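PDB 5CE8: branched-chain amino acid aminotransferase from Thermoproteus uzoniensis, which uses pyridoxal 5'-phosphate to transfer amino groups between branched-chain L-amino acids and 2-oxoglutarate, probably acting on leucine, isoleucine and valine. Local coordinates for residues W149-V152 against P158-A161. Numbering follows the deposited sequence.
Sequences WRRV and PVMA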
# COMPACT_ATOMS: atom_id res chain seq x y z
N TRP A 149 -6.29 -5.77 13.58
CA TRP A 149 -5.85 -4.42 13.62
C TRP A 149 -4.38 -4.23 13.33
O TRP A 149 -3.56 -4.80 13.94
CB TRP A 149 -6.13 -3.82 15.04
CG TRP A 149 -7.61 -3.77 15.31
CD1 TRP A 149 -8.30 -4.66 16.03
CD2 TRP A 149 -8.55 -2.81 14.86
NE1 TRP A 149 -9.59 -4.34 16.05
CE2 TRP A 149 -9.77 -3.23 15.25
CE3 TRP A 149 -8.47 -1.72 14.03
CZ2 TRP A 149 -10.98 -2.52 14.92
CZ3 TRP A 149 -9.62 -1.02 13.69
CH2 TRP A 149 -10.87 -1.45 14.14
N ARG A 150 -4.05 -3.41 12.37
CA ARG A 150 -2.68 -3.07 12.13
C ARG A 150 -2.24 -1.91 13.01
O ARG A 150 -3.07 -1.07 13.33
CB ARG A 150 -2.47 -2.69 10.67
CG ARG A 150 -2.90 -3.76 9.69
CD ARG A 150 -2.02 -5.03 9.83
NE ARG A 150 -2.17 -6.03 8.77
CZ ARG A 150 -2.76 -7.25 8.88
NH1 ARG A 150 -3.35 -7.68 10.01
NH2 ARG A 150 -2.76 -8.09 7.82
N ARG A 151 -0.97 -1.89 13.37
CA ARG A 151 -0.36 -0.74 14.04
C ARG A 151 -0.56 0.57 13.25
O ARG A 151 -0.34 0.64 12.05
CB ARG A 151 1.14 -0.99 14.27
CG ARG A 151 1.96 0.03 15.00
CD ARG A 151 1.81 0.17 16.54
NE ARG A 151 2.96 0.97 16.98
CZ ARG A 151 2.98 1.94 17.93
NH1 ARG A 151 1.94 2.20 18.69
NH2 ARG A 151 4.12 2.63 18.14
N VAL A 152 -0.87 1.62 13.95
CA VAL A 152 -1.19 2.86 13.28
C VAL A 152 0.17 3.26 12.60
O VAL A 152 1.25 3.00 13.18
CB VAL A 152 -1.86 3.92 14.22
CG1 VAL A 152 -1.06 4.35 15.37
CG2 VAL A 152 -2.17 5.17 13.45
N PRO A 158 2.48 10.03 14.82
CA PRO A 158 3.92 9.91 15.08
C PRO A 158 4.17 8.89 16.13
O PRO A 158 4.40 9.20 17.30
CB PRO A 158 4.38 11.34 15.45
CG PRO A 158 3.20 12.05 15.75
CD PRO A 158 2.01 11.36 15.17
N VAL A 159 4.10 7.62 15.67
CA VAL A 159 4.13 6.47 16.48
C VAL A 159 5.28 6.34 17.45
O VAL A 159 5.13 5.80 18.54
CB VAL A 159 3.99 5.20 15.71
CG1 VAL A 159 2.54 5.10 15.39
CG2 VAL A 159 4.87 5.18 14.46
N MET A 160 6.41 6.95 17.12
CA MET A 160 7.58 6.92 18.03
C MET A 160 7.29 7.76 19.26
O MET A 160 8.02 7.70 20.17
CB MET A 160 8.80 7.45 17.30
CG MET A 160 9.12 6.53 16.10
SD MET A 160 10.75 6.48 15.33
CE MET A 160 11.75 6.92 16.73
N ALA A 161 6.33 8.64 19.21
CA ALA A 161 6.00 9.40 20.40
C ALA A 161 5.05 8.55 21.22
O ALA A 161 4.14 7.96 20.65
CB ALA A 161 5.33 10.64 20.01
O HOH W 1 3.26 4.60 19.94
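R151 meets V159 inside the loop joining strand 142-146 to helix 167-179, a worked example of water supplementing a weak direct hydrogen bond. From CB the arginine chain runs with CG anti to the backbone N (chi1 -177°), then turns about the CB-CG bond (chi2 75°), a bend that carries the guanidinium to the turn at 158-161. NE is spent on the carbonyl of G218. At CZ the flat group presents a face to V159, whose CG1 sits 4.0 Å above the guanidinium plane, over its centre. R151 NH2 reaches V159 O at 3.4 Å, a weak hydrogen bond, bent to 126° at the hydrogen. A water in plane at the guanidinium edge makes the better link, accepting from R151 NH2 at 2.8 Å and donating to V159 O at 2.6 Å. The same V159 CG1 methyl also packs against V152 CG1 at 3.7 Å. V159 is second in a type I beta turn closed by A161 N to P158 O, 2.8 Å. R151 also touches the pyridoxal phosphate, at the cofactor pocket's wall. The chemistry implies a cation packed on one face by a methyl and held by two carbonyls: G218 O directly, V159 O weakly and through water.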